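Local coordinates for binding domain (Hc) of Paraclostridial Mosquitocidal Protein 1 (Paraclostridium bifermentans, PDB 6HOX), which forms the receptor-binding part of a botulinum-like neurotoxin that targets Anopheles mosquitoes, probably directing the toxin to host nerve cells, at residues 168-182 / 230-243. Numbering follows the deposited sequence.
Sequences HITITVNQLKDCTLY and ALNESEVEMLFNSY
One face of the Tyr182 ring carries Val236, whose CG1 lies 3.7 Å from the ring centroid in a CH-pi contact 21° off the normal; at the ring's edge, in its plane, come Glu233 CG and a water. The His168 ring has Leu239 CD2 at its edge and meets Tyr243 obliquely, NE2 of His168 being 3.5 Å from Tyr243 CE2 with the planes at 42°. Phe240 CD1 in turn lies 3.7 Å from His168 CB, which is at the edge of the Phe240 ring.

Here a helix packs on a beta-sheet. Helix 233-241 runs roughly antiparallel to strand 168-174, with axes 10.0 Å apart. Segment 230-243 lies over His168, Thr170 and Thr172, with Tyr182 the one residue of strand 178-182 that meets it. Val236 sits at the centre of the packing: with CG1 anti to the backbone N (chi1 172°) it straddles Tyr182 and Thr170, CG1 coming 3.6 Å from Thr170 OG1. Trp94, from strand 89-96, meets both His168 and Tyr243 edge-to-face. Asn232 and Glu235 form a capping box at the helix start, Asn232 OD1 accepting from Glu235 N at 2.8 Å.

Polar groups join across the interface through water. One molecule bridges His168 NE2 and Tyr243 OH; another binds Thr172 OG1 and Tyr182 OH and donates to Leu231 O, 2.7 Å from the water oxygen. The contact thus ties the helix to the jelly-roll sheet of the N-terminal binding subdomain by apolar and aromatic packing, while two waters give hydroxyl, imidazole and carbonyl groups shared partners.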
ATOM      1  N   HIS A 168      -6.654   1.871   2.105  1.00 22.19           N
ATOM      2  CA  HIS A 168      -7.993   2.282   1.777  1.00 23.07           C
ATOM      3  C   HIS A 168      -8.742   2.462   3.081  1.00 21.42           C
ATOM      4  O   HIS A 168      -8.785   1.533   3.891  1.00 21.08           O
ATOM      5  CB  HIS A 168      -8.723   1.286   0.874  1.00 23.11           C
ATOM      6  CG  HIS A 168     -10.034   1.830   0.422  1.00 23.12           C
ATOM      7  ND1 HIS A 168     -11.214   1.513   1.046  1.00 23.59           N
ATOM      8  CD2 HIS A 168     -10.346   2.725  -0.539  1.00 23.57           C
ATOM      9  CE1 HIS A 168     -12.205   2.174   0.476  1.00 23.17           C
ATOM     10  NE2 HIS A 168     -11.696   2.947  -0.477  1.00 23.66           N
ATOM     11  N   ILE A 169      -9.306   3.656   3.262  1.00 21.18           N
ATOM     12  CA  ILE A 169     -10.015   4.004   4.500  1.00 21.45           C
ATOM     13  C   ILE A 169     -11.491   4.158   4.165  1.00 21.18           C
ATOM     14  O   ILE A 169     -11.820   4.805   3.150  1.00 20.45           O
ATOM     15  CB  ILE A 169      -9.465   5.302   5.115  1.00 23.88           C
ATOM     16  CG1 ILE A 169      -7.938   5.277   5.220  1.00 24.48           C
ATOM     17  CG2 ILE A 169     -10.121   5.574   6.464  1.00 23.29           C
ATOM     18  CD1 ILE A 169      -7.412   4.153   6.080  1.00 26.80           C
ATOM     19  N   THR A 170     -12.348   3.573   5.011  1.00 21.00           N
ATOM     20  CA  THR A 170     -13.773   3.763   4.921  1.00 22.47           C
ATOM     21  C   THR A 170     -14.294   4.157   6.308  1.00 23.39           C
ATOM     22  O   THR A 170     -13.945   3.535   7.299  1.00 22.92           O
ATOM     23  CB  THR A 170     -14.515   2.521   4.391  1.00 22.48           C
ATOM     24  OG1 THR A 170     -13.926   2.014   3.191  1.00 21.41           O
ATOM     25  CG2 THR A 170     -15.985   2.796   4.119  1.00 22.76           C
ATOM     26  N   ILE A 171     -15.150   5.186   6.342  1.00 22.64           N
ATOM     27  CA  ILE A 171     -15.823   5.661   7.560  1.00 24.29           C
ATOM     28  C   ILE A 171     -17.326   5.718   7.241  1.00 24.56           C
ATOM     29  O   ILE A 171     -17.730   6.415   6.316  1.00 25.52           O
ATOM     30  CB  ILE A 171     -15.272   7.046   7.980  1.00 24.66           C
ATOM     31  CG1 ILE A 171     -13.777   7.014   8.285  1.00 23.99           C
ATOM     32  CG2 ILE A 171     -16.036   7.658   9.145  1.00 25.11           C
ATOM     33  CD1 ILE A 171     -13.142   8.364   8.157  1.00 25.12           C
ATOM     34  N   THR A 172     -18.136   4.958   7.976  1.00 23.35           N
ATOM     35  CA  THR A 172     -19.568   4.935   7.780  1.00 23.73           C
ATOM     36  C   THR A 172     -20.212   5.613   8.998  1.00 26.15           C
ATOM     37  O   THR A 172     -19.791   5.396  10.151  1.00 23.08           O
ATOM     38  CB  THR A 172     -20.071   3.507   7.512  1.00 23.20           C
ATOM     39  OG1 THR A 172     -19.922   2.714   8.689  1.00 23.79           O
ATOM     40  CG2 THR A 172     -19.341   2.820   6.376  1.00 24.27           C
ATOM     41  N   VAL A 173     -21.201   6.474   8.724  1.00 28.79           N
ATOM     42  CA  VAL A 173     -21.927   7.218   9.748  1.00 30.09           C
ATOM     43  C   VAL A 173     -23.426   6.952   9.569  1.00 32.64           C
ATOM     44  O   VAL A 173     -24.043   7.365   8.584  1.00 32.72           O
ATOM     45  CB  VAL A 173     -21.575   8.712   9.682  1.00 31.25           C
ATOM     46  CG1 VAL A 173     -22.307   9.526  10.739  1.00 31.31           C
ATOM     47  CG2 VAL A 173     -20.070   8.913   9.792  1.00 32.34           C
ATOM     48  N   ASN A 174     -23.967   6.175  10.508  1.00 35.99           N
ATOM     49  CA  ASN A 174     -25.377   5.986  10.708  1.00 38.29           C
ATOM     50  C   ASN A 174     -25.754   6.846  11.908  1.00 40.61           C
ATOM     51  O   ASN A 174     -25.545   6.415  13.055  1.00 34.18           O
ATOM     52  CB  ASN A 174     -25.719   4.515  10.934  1.00 44.01           C
ATOM     53  CG  ASN A 174     -27.195   4.270  11.173  1.00 45.22           C
ATOM     54  OD1 ASN A 174     -27.629   3.122  11.180  1.00 52.73           O
ATOM     55  ND2 ASN A 174     -27.970   5.324  11.372  1.00 50.30           N
ATOM     56  N   GLN A 175     -26.221   8.072  11.625  1.00 42.56           N
ATOM     57  CA  GLN A 175     -26.529   9.062  12.661  1.00 49.35           C
ATOM     58  C   GLN A 175     -27.604   8.449  13.570  1.00 50.50           C
ATOM     59  O   GLN A 175     -28.481   7.734  13.101  1.00 53.27           O
ATOM     60  CB  GLN A 175     -26.864  10.429  12.039  1.00 50.69           C
ATOM     61  CG  GLN A 175     -25.645  11.088  11.384  1.00 52.97           C
ATOM     62  CD  GLN A 175     -25.700  12.577  11.112  1.00 59.17           C
ATOM     63  OE1 GLN A 175     -25.778  13.015   9.962  1.00 59.98           O
ATOM     64  NE2 GLN A 175     -25.572  13.376  12.161  1.00 60.22           N
ATOM     65  N   LEU A 176     -27.434   8.626  14.885  1.00 57.65           N
ATOM     66  CA  LEU A 176     -28.319   8.055  15.906  1.00 58.75           C
ATOM     67  C   LEU A 176     -27.891   6.627  16.281  1.00 54.96           C
ATOM     68  O   LEU A 176     -28.326   6.121  17.320  1.00 52.15           O
ATOM     69  CB  LEU A 176     -29.771   8.087  15.405  1.00 70.02           C
ATOM     70  CG  LEU A 176     -30.844   7.649  16.404  1.00 81.47           C
ATOM     71  CD1 LEU A 176     -30.723   8.403  17.723  1.00 82.90           C
ATOM     72  CD2 LEU A 176     -32.236   7.827  15.808  1.00 86.50           C
ATOM     73  N   LYS A 177     -27.043   5.969  15.476  1.00 45.19           N
ATOM     74  CA  LYS A 177     -26.578   4.620  15.825  1.00 43.50           C
ATOM     75  C   LYS A 177     -25.059   4.609  16.046  1.00 38.44           C
ATOM     76  O   LYS A 177     -24.602   4.724  17.177  1.00 34.42           O
ATOM     77  CB  LYS A 177     -27.007   3.592  14.776  1.00 48.57           C
ATOM     78  CG  LYS A 177     -28.410   3.047  14.968  1.00 57.25           C
ATOM     79  CD  LYS A 177     -28.616   1.671  14.373  1.00 63.60           C
ATOM     80  CE  LYS A 177     -30.065   1.226  14.434  1.00 68.11           C
ATOM     81  NZ  LYS A 177     -30.256  -0.097  13.791  1.00 70.89           N
ATOM     82  N   ASP A 178     -24.277   4.408  14.978  1.00 34.51           N
ATOM     83  CA  ASP A 178     -22.852   4.217  15.153  1.00 33.96           C
ATOM     84  C   ASP A 178     -22.073   4.821  13.987  1.00 30.94           C
ATOM     85  O   ASP A 178     -22.581   5.023  12.880  1.00 28.30           O
ATOM     86  CB  ASP A 178     -22.485   2.744  15.326  1.00 38.79           C
ATOM     87  CG  ASP A 178     -23.021   1.844  14.228  1.00 43.79           C
ATOM     88  OD1 ASP A 178     -23.861   2.314  13.420  1.00 46.43           O
ATOM     89  OD2 ASP A 178     -22.597   0.677  14.189  1.00 53.70           O
ATOM     90  N   CYS A 179     -20.821   5.118  14.317  1.00 29.17           N
ATOM     91  CA  CYS A 179     -19.785   5.485  13.422  1.00 30.34           C
ATOM     92  C   CYS A 179     -18.785   4.325  13.350  1.00 27.66           C
ATOM     93  O   CYS A 179     -18.383   3.841  14.405  1.00 28.58           O
ATOM     94  CB  CYS A 179     -19.078   6.703  13.984  1.00 32.15           C
ATOM     95  SG  CYS A 179     -17.828   7.263  12.837  1.00 43.05           S
ATOM     96  N   THR A 180     -18.393   3.892  12.143  1.00 25.99           N
ATOM     97  CA  THR A 180     -17.492   2.716  11.985  1.00 26.72           C
ATOM     98  C   THR A 180     -16.345   3.056  11.028  1.00 25.93           C
ATOM     99  O   THR A 180     -16.576   3.673   9.991  1.00 25.26           O
ATOM    100  CB  THR A 180     -18.258   1.482  11.492  1.00 26.74           C
ATOM    101  OG1 THR A 180     -19.313   1.232  12.417  1.00 28.53           O
ATOM    102  CG2 THR A 180     -17.388   0.250  11.369  1.00 28.84           C
ATOM    103  N   LEU A 181     -15.120   2.643  11.396  1.00 26.31           N
ATOM    104  CA  LEU A 181     -13.927   2.875  10.590  1.00 25.90           C
ATOM    105  C   LEU A 181     -13.315   1.545  10.136  1.00 24.38           C
ATOM    106  O   LEU A 181     -13.170   0.609  10.926  1.00 23.80           O
ATOM    107  CB  LEU A 181     -12.899   3.694  11.368  1.00 27.17           C
ATOM    108  CG  LEU A 181     -11.732   4.192  10.502  1.00 28.96           C
ATOM    109  CD1 LEU A 181     -11.298   5.594  10.891  1.00 32.62           C
ATOM    110  CD2 LEU A 181     -10.542   3.254  10.578  1.00 28.46           C
ATOM    111  N   TYR A 182     -12.913   1.523   8.857  1.00 24.50           N
ATOM    112  CA  TYR A 182     -12.366   0.365   8.167  1.00 23.55           C
ATOM    113  C   TYR A 182     -11.011   0.749   7.547  1.00 23.80           C
ATOM    114  O   TYR A 182     -10.863   1.866   7.064  1.00 24.13           O
ATOM    115  CB  TYR A 182     -13.292  -0.081   7.028  1.00 25.47           C
ATOM    116  CG  TYR A 182     -14.688  -0.509   7.406  1.00 24.59           C
ATOM    117  CD1 TYR A 182     -15.690   0.424   7.601  1.00 24.78           C
ATOM    118  CD2 TYR A 182     -15.032  -1.852   7.510  1.00 26.12           C
ATOM    119  CE1 TYR A 182     -16.977   0.043   7.948  1.00 26.86           C
ATOM    120  CE2 TYR A 182     -16.321  -2.249   7.848  1.00 26.46           C
ATOM    121  CZ  TYR A 182     -17.299  -1.302   8.082  1.00 25.79           C
ATOM    122  OH  TYR A 182     -18.580  -1.661   8.417  1.00 25.08           O
ATOM    123  N   ALA A 230     -24.956   4.988   4.704  1.00 30.97           N
ATOM    124  CA  ALA A 230     -23.972   4.299   5.533  1.00 31.13           C
ATOM    125  C   ALA A 230     -23.819   2.870   5.016  1.00 31.03           C
ATOM    126  O   ALA A 230     -24.745   2.099   5.152  1.00 30.91           O
ATOM    127  CB  ALA A 230     -24.414   4.283   6.974  1.00 31.02           C
ATOM    128  N   LEU A 231     -22.667   2.529   4.427  1.00 28.99           N
ATOM    129  CA  LEU A 231     -22.497   1.197   3.879  1.00 28.77           C
ATOM    130  C   LEU A 231     -22.389   0.207   5.042  1.00 28.88           C
ATOM    131  O   LEU A 231     -21.836   0.535   6.103  1.00 30.71           O
ATOM    132  CB  LEU A 231     -21.250   1.117   2.994  1.00 30.40           C
ATOM    133  CG  LEU A 231     -21.123   2.122   1.851  1.00 30.47           C
ATOM    134  CD1 LEU A 231     -19.836   1.879   1.082  1.00 32.68           C
ATOM    135  CD2 LEU A 231     -22.310   2.052   0.909  1.00 32.44           C
ATOM    136  N   ASN A 232     -22.925  -1.003   4.842  1.00 29.68           N
ATOM    137  CA  ASN A 232     -22.778  -2.067   5.816  1.00 32.88           C
ATOM    138  C   ASN A 232     -21.409  -2.736   5.595  1.00 32.51           C
ATOM    139  O   ASN A 232     -20.697  -2.426   4.635  1.00 30.85           O
ATOM    140  CB  ASN A 232     -23.981  -3.020   5.813  1.00 36.38           C
ATOM    141  CG  ASN A 232     -24.109  -3.859   4.559  1.00 38.51           C
ATOM    142  OD1 ASN A 232     -23.110  -4.245   3.947  1.00 39.95           O
ATOM    143  ND2 ASN A 232     -25.340  -4.152   4.181  1.00 37.81           N
ATOM    144  N   GLU A 233     -21.048  -3.619   6.532  1.00 31.43           N
ATOM    145  CA  GLU A 233     -19.742  -4.258   6.600  1.00 33.45           C
ATOM    146  C   GLU A 233     -19.455  -5.002   5.280  1.00 32.04           C
ATOM    147  O   GLU A 233     -18.305  -4.959   4.769  1.00 30.44           O
ATOM    148  CB  GLU A 233     -19.685  -5.121   7.867  1.00 34.98           C
ATOM    149  CG  GLU A 233     -18.297  -5.630   8.201  1.00 40.15           C
ATOM    150  CD  GLU A 233     -18.141  -6.271   9.572  1.00 42.21           C
ATOM    151  OE1 GLU A 233     -19.113  -6.239  10.346  1.00 45.44           O
ATOM    152  OE2 GLU A 233     -17.049  -6.825   9.856  1.00 39.39           O
ATOM    153  N   SER A 234     -20.479  -5.653   4.712  1.00 31.23           N
ATOM    154  CA  SER A 234     -20.329  -6.430   3.451  1.00 32.02           C
ATOM    155  C   SER A 234     -20.117  -5.499   2.254  1.00 31.31           C
ATOM    156  O   SER A 234     -19.371  -5.817   1.325  1.00 30.16           O
ATOM    157  CB  SER A 234     -21.508  -7.327   3.198  1.00 32.26           C
ATOM    158  OG  SER A 234     -21.629  -8.278   4.235  1.00 36.02           O
ATOM    159  N   GLU A 235     -20.824  -4.369   2.261  1.00 29.46           N
ATOM    160  CA  GLU A 235     -20.697  -3.378   1.212  1.00 29.43           C
ATOM    161  C   GLU A 235     -19.291  -2.753   1.220  1.00 27.57           C
ATOM    162  O   GLU A 235     -18.760  -2.463   0.162  1.00 30.75           O
ATOM    163  CB  GLU A 235     -21.793  -2.322   1.364  1.00 31.12           C
ATOM    164  CG  GLU A 235     -23.167  -2.846   1.021  1.00 34.75           C
ATOM    165  CD  GLU A 235     -24.314  -1.892   1.313  1.00 37.62           C
ATOM    166  OE1 GLU A 235     -24.272  -1.208   2.354  1.00 36.62           O
ATOM    167  OE2 GLU A 235     -25.250  -1.851   0.507  1.00 39.78           O
ATOM    168  N   VAL A 236     -18.692  -2.546   2.401  1.00 28.16           N
ATOM    169  CA  VAL A 236     -17.357  -1.925   2.496  1.00 27.84           C
ATOM    170  C   VAL A 236     -16.312  -2.896   1.918  1.00 28.28           C
ATOM    171  O   VAL A 236     -15.415  -2.492   1.186  1.00 25.96           O
ATOM    172  CB  VAL A 236     -17.014  -1.504   3.938  1.00 27.81           C
ATOM    173  CG1 VAL A 236     -15.569  -1.039   4.060  1.00 28.42           C
ATOM    174  CG2 VAL A 236     -17.967  -0.438   4.466  1.00 27.97           C
ATOM    175  N   GLU A 237     -16.453  -4.191   2.217  1.00 28.99           N
ATOM    176  CA  GLU A 237     -15.546  -5.207   1.660  1.00 32.34           C
ATOM    177  C   GLU A 237     -15.634  -5.190   0.130  1.00 32.33           C
ATOM    178  O   GLU A 237     -14.623  -5.203  -0.574  1.00 30.05           O
ATOM    179  CB  GLU A 237     -15.889  -6.586   2.224  1.00 35.84           C
ATOM    180  CG  GLU A 237     -14.855  -7.641   1.912  1.00 42.02           C
ATOM    181  CD  GLU A 237     -15.099  -8.945   2.646  1.00 47.64           C
ATOM    182  OE1 GLU A 237     -16.190  -9.503   2.474  1.00 52.94           O
ATOM    183  OE2 GLU A 237     -14.222  -9.364   3.426  1.00 58.64           O
ATOM    184  N   MET A 238     -16.863  -5.138  -0.378  1.00 34.88           N
ATOM    185  CA  MET A 238     -17.136  -5.099  -1.820  1.00 37.34           C
ATOM    186  C   MET A 238     -16.508  -3.841  -2.442  1.00 33.88           C
ATOM    187  O   MET A 238     -15.927  -3.910  -3.522  1.00 29.03           O
ATOM    188  CB  MET A 238     -18.653  -5.124  -2.015  1.00 42.83           C
ATOM    189  CG  MET A 238     -19.156  -4.960  -3.422  1.00 50.23           C
ATOM    190  SD  MET A 238     -20.993  -5.066  -3.423  1.00 70.47           S
ATOM    191  CE  MET A 238     -21.281  -6.596  -2.529  1.00 64.43           C
ATOM    192  N   LEU A 239     -16.634  -2.691  -1.760  1.00 31.21           N
ATOM    193  CA  LEU A 239     -16.049  -1.433  -2.249  1.00 29.00           C
ATOM    194  C   LEU A 239     -14.521  -1.590  -2.353  1.00 28.14           C
ATOM    195  O   LEU A 239     -13.885  -1.216  -3.371  1.00 26.87           O
ATOM    196  CB  LEU A 239     -16.425  -0.299  -1.293  1.00 29.13           C
ATOM    197  CG  LEU A 239     -15.718   1.037  -1.540  1.00 29.55           C
ATOM    198  CD1 LEU A 239     -16.046   1.561  -2.921  1.00 29.56           C
ATOM    199  CD2 LEU A 239     -16.106   2.060  -0.491  1.00 29.95           C
ATOM    200  N   PHE A 240     -13.915  -2.162  -1.308  1.00 27.24           N
ATOM    201  CA  PHE A 240     -12.469  -2.338  -1.288  1.00 26.52           C
ATOM    202  C   PHE A 240     -12.035  -3.240  -2.449  1.00 26.74           C
ATOM    203  O   PHE A 240     -11.081  -2.907  -3.177  1.00 25.29           O
ATOM    204  CB  PHE A 240     -12.003  -2.878   0.060  1.00 26.39           C
ATOM    205  CG  PHE A 240     -10.542  -3.257   0.099  1.00 25.22           C
ATOM    206  CD1 PHE A 240      -9.564  -2.279   0.138  1.00 26.95           C
ATOM    207  CD2 PHE A 240     -10.153  -4.584   0.109  1.00 26.03           C
ATOM    208  CE1 PHE A 240      -8.221  -2.616   0.176  1.00 27.24           C
ATOM    209  CE2 PHE A 240      -8.813  -4.931   0.144  1.00 25.90           C
ATOM    210  CZ  PHE A 240      -7.848  -3.947   0.195  1.00 27.82           C
ATOM    211  N   ASN A 241     -12.740  -4.375  -2.604  1.00 28.24           N
ATOM    212  CA  ASN A 241     -12.444  -5.381  -3.616  1.00 29.00           C
ATOM    213  C   ASN A 241     -12.562  -4.790  -5.023  1.00 30.19           C
ATOM    214  O   ASN A 241     -11.850  -5.232  -5.943  1.00 29.27           O
ATOM    215  CB  ASN A 241     -13.340  -6.611  -3.468  1.00 30.14           C
ATOM    216  CG  ASN A 241     -12.997  -7.432  -2.249  1.00 30.58           C
ATOM    217  OD1 ASN A 241     -11.869  -7.398  -1.760  1.00 33.14           O
ATOM    218  ND2 ASN A 241     -13.969  -8.165  -1.735  1.00 34.20           N
ATOM    219  N   SER A 242     -13.422  -3.776  -5.184  1.00 28.68           N
ATOM    220  CA  SER A 242     -13.713  -3.234  -6.492  1.00 28.64           C
ATOM    221  C   SER A 242     -12.500  -2.486  -7.050  1.00 28.12           C
ATOM    222  O   SER A 242     -12.443  -2.220  -8.244  1.00 32.06           O
ATOM    223  CB  SER A 242     -14.956  -2.370  -6.475  1.00 28.42           C
ATOM    224  OG  SER A 242     -14.716  -1.099  -5.886  1.00 27.90           O
ATOM    225  N   TYR A 243     -11.542  -2.135  -6.191  1.00 26.57           N
ATOM    226  CA  TYR A 243     -10.325  -1.448  -6.622  1.00 25.72           C
ATOM    227  C   TYR A 243      -9.258  -2.422  -7.148  1.00 25.31           C
ATOM    228  O   TYR A 243      -8.209  -1.971  -7.602  1.00 25.63           O
ATOM    229  CB  TYR A 243      -9.776  -0.608  -5.475  1.00 24.64           C
ATOM    230  CG  TYR A 243     -10.646   0.584  -5.187  1.00 23.65           C
ATOM    231  CD1 TYR A 243     -10.742   1.607  -6.112  1.00 22.21           C
ATOM    232  CD2 TYR A 243     -11.397   0.675  -4.025  1.00 21.54           C
ATOM    233  CE1 TYR A 243     -11.541   2.713  -5.880  1.00 22.69           C
ATOM    234  CE2 TYR A 243     -12.193   1.787  -3.778  1.00 23.22           C
ATOM    235  CZ  TYR A 243     -12.273   2.801  -4.714  1.00 22.43           C
ATOM    236  OH  TYR A 243     -13.066   3.895  -4.508  1.00 26.38           O
TER
HETATM  237  O   HOH W   1     -12.614   5.248  -2.195  1.00 20.63           O
HETATM  238  O   HOH W   2     -20.390   0.189   8.346  1.00 26.72           O